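Side-chain contact in thiosulfate sulfurtransferase YnjE (Escherichia coli, PDB 2WLR), which catalyses the transfer of sulfur from thiosulfate to cyanide, giving thiocyanate and sulfite: residues 274-279 against 394-399. Residues are numbered along the deposited sequence; the frame is centred on the assembly and turned at random.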
loop_
_atom_site.group_PDB
_atom_site.type_symbol
_atom_site.label_atom_id
_atom_site.label_comp_id
_atom_site.label_asym_id
_atom_site.label_seq_id
_atom_site.Cartn_x
_atom_site.Cartn_y
_atom_site.Cartn_z
ATOM N N LEU A 274 0.345 18.864 2.972
ATOM C CA LEU A 274 0.365 19.865 4.021
ATOM C C LEU A 274 1.735 20.463 4.170
ATOM O O LEU A 274 2.760 19.800 3.975
ATOM C CB LEU A 274 -0.058 19.293 5.367
ATOM C CG LEU A 274 -1.413 18.651 5.481
ATOM C CD1 LEU A 274 -1.703 18.432 6.972
ATOM C CD2 LEU A 274 -2.544 19.468 4.872
ATOM N N ASP A 275 1.735 21.740 4.547
ATOM C CA ASP A 275 2.935 22.415 4.963
ATOM C C ASP A 275 3.097 22.329 6.492
ATOM O O ASP A 275 2.260 21.766 7.185
ATOM C CB ASP A 275 2.959 23.868 4.450
ATOM C CG ASP A 275 1.972 24.796 5.143
ATOM O OD1 ASP A 275 1.441 24.516 6.247
ATOM O OD2 ASP A 275 1.749 25.889 4.555
HETATM N N MSE A 276 4.185 22.907 7.006
HETATM C CA MSE A 276 4.498 22.740 8.421
HETATM C C MSE A 276 3.442 23.284 9.361
HETATM O O MSE A 276 3.120 22.654 10.364
HETATM C CB MSE A 276 5.830 23.376 8.750
HETATM C CG MSE A 276 6.255 23.167 10.190
HETATM SE SE MSE A 276 8.157 23.483 10.406
HETATM C CE MSE A 276 8.139 25.338 9.831
ATOM N N GLU A 277 2.907 24.456 9.055
ATOM C CA GLU A 277 1.900 25.062 9.933
ATOM C C GLU A 277 0.561 24.324 9.913
ATOM O O GLU A 277 -0.099 24.162 10.943
ATOM C CB GLU A 277 1.756 26.545 9.603
ATOM C CG GLU A 277 3.020 27.340 9.930
ATOM C CD GLU A 277 3.564 27.078 11.339
ATOM O OE1 GLU A 277 2.787 27.141 12.327
ATOM O OE2 GLU A 277 4.773 26.778 11.464
ATOM N N GLN A 278 0.191 23.803 8.752
ATOM C CA GLN A 278 -1.005 22.971 8.647
ATOM C C GLN A 278 -0.821 21.671 9.441
ATOM O O GLN A 278 -1.726 21.236 10.156
ATOM C CB GLN A 278 -1.309 22.639 7.188
ATOM C CG GLN A 278 -1.769 23.819 6.362
ATOM C CD GLN A 278 -1.826 23.470 4.897
ATOM O OE1 GLN A 278 -0.868 22.967 4.322
ATOM N NE2 GLN A 278 -2.957 23.716 4.294
ATOM N N ALA A 279 0.356 21.067 9.336
ATOM C CA ALA A 279 0.643 19.846 10.077
ATOM C C ALA A 279 0.582 20.090 11.585
ATOM O O ALA A 279 -0.023 19.310 12.326
ATOM C CB ALA A 279 2.006 19.296 9.677
ATOM N N TYR A 394 12.658 16.194 8.717
ATOM C CA TYR A 394 13.731 17.059 8.211
ATOM C C TYR A 394 13.413 18.533 8.335
ATOM O O TYR A 394 14.235 19.323 8.788
ATOM C CB TYR A 394 14.038 16.727 6.734
ATOM C CG TYR A 394 15.366 17.197 6.157
ATOM C CD1 TYR A 394 16.451 17.553 6.970
ATOM C CD2 TYR A 394 15.567 17.223 4.789
ATOM C CE1 TYR A 394 17.662 17.970 6.414
ATOM C CE2 TYR A 394 16.763 17.635 4.233
ATOM C CZ TYR A 394 17.817 17.982 5.050
ATOM O OH TYR A 394 18.993 18.374 4.439
ATOM N N GLU A 395 12.216 18.925 7.934
ATOM C CA GLU A 395 11.806 20.300 8.070
ATOM C C GLU A 395 11.573 20.658 9.531
ATOM O O GLU A 395 12.089 21.692 10.005
ATOM C CB GLU A 395 10.559 20.564 7.242
ATOM C CG GLU A 395 10.186 22.046 7.229
ATOM C CD GLU A 395 8.869 22.343 6.597
ATOM O OE1 GLU A 395 7.923 21.516 6.674
ATOM O OE2 GLU A 395 8.787 23.460 6.053
ATOM N N TRP A 396 10.792 19.851 10.237
ATOM C CA TRP A 396 10.373 20.177 11.607
ATOM C C TRP A 396 11.590 20.461 12.459
ATOM O O TRP A 396 11.664 21.505 13.128
ATOM C CB TRP A 396 9.580 19.020 12.198
ATOM C CG TRP A 396 8.967 19.290 13.519
ATOM C CD1 TRP A 396 9.476 18.977 14.732
ATOM C CD2 TRP A 396 7.684 19.851 13.747
ATOM N NE1 TRP A 396 8.607 19.326 15.711
ATOM C CE2 TRP A 396 7.487 19.876 15.151
ATOM C CE3 TRP A 396 6.676 20.358 12.915
ATOM C CZ2 TRP A 396 6.333 20.380 15.733
ATOM C CZ3 TRP A 396 5.529 20.860 13.504
ATOM C CH2 TRP A 396 5.366 20.862 14.899
ATOM N N SER A 397 12.566 19.574 12.399
ATOM C CA SER A 397 13.723 19.639 13.279
ATOM C C SER A 397 14.779 20.630 12.799
ATOM O O SER A 397 15.777 20.852 13.495
ATOM C CB SER A 397 14.317 18.231 13.481
ATOM O OG SER A 397 14.915 17.691 12.309
ATOM N N SER A 398 14.570 21.238 11.634
ATOM C CA SER A 398 15.468 22.297 11.142
ATOM C C SER A 398 15.344 23.549 12.013
ATOM O O SER A 398 16.266 24.378 12.045
ATOM C CB SER A 398 15.211 22.624 9.662
ATOM O OG SER A 398 14.017 23.351 9.493
ATOM N N ASP A 399 14.210 23.679 12.699
ATOM C CA ASP A 399 13.995 24.709 13.717
ATOM C C ASP A 399 13.965 24.094 15.136
ATOM O O ASP A 399 12.986 23.445 15.507
ATOM C CB ASP A 399 12.674 25.415 13.430
ATOM C CG ASP A 399 12.434 26.611 14.330
ATOM O OD1 ASP A 399 13.296 26.875 15.187
ATOM O OD2 ASP A 399 11.383 27.280 14.171
HETATM O O HOH W 1 6.301 24.170 5.348
#
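Met276, a selenomethionine, reaches from the first turn of helix 276-280 to Glu395 and Trp396 in helix 392-396. Its CG is anti to the backbone N (chi1 -177°), which points the chain at the other segment. Met276 CG lies 3.9 Å from Trp396 CE3, and the two side chains cross at about a right angle. Further out, Met276 SE sits 5.3 Å from the centroid of the Trp396 six-membered ring, obliquely placed, in a Met-aromatic contact. Trp396 NE1 is hydrogen-bonded to Pro403 O, which helps fix the indole.

Glu395 crosses the same side chain at a slant. Its OE1 approaches Met276 CB to 3.5 Å, while its CG and CD lie against SE. OE1 is hydrogen-bonded to Tyr389 OH. OE2 takes a hydrogen bond from a water at 2.7 Å, and this water in turn accepts from Met276 N. No direct hydrogen bond joins the segments.

Each segment also has internal polar bonds. Asp275 and Gln278 form a capping box: Gln278 N donates to Asp275 OD1, and Asp275 N to Gln278 OE1. Glu395 O accepts from both Ser398 N and Ser398 OG.

This is structural packing away from the active site. It joins the helices that follow edge strand 273-274 and its parallel neighbour 386-389 in the C-terminal rhodanese domain.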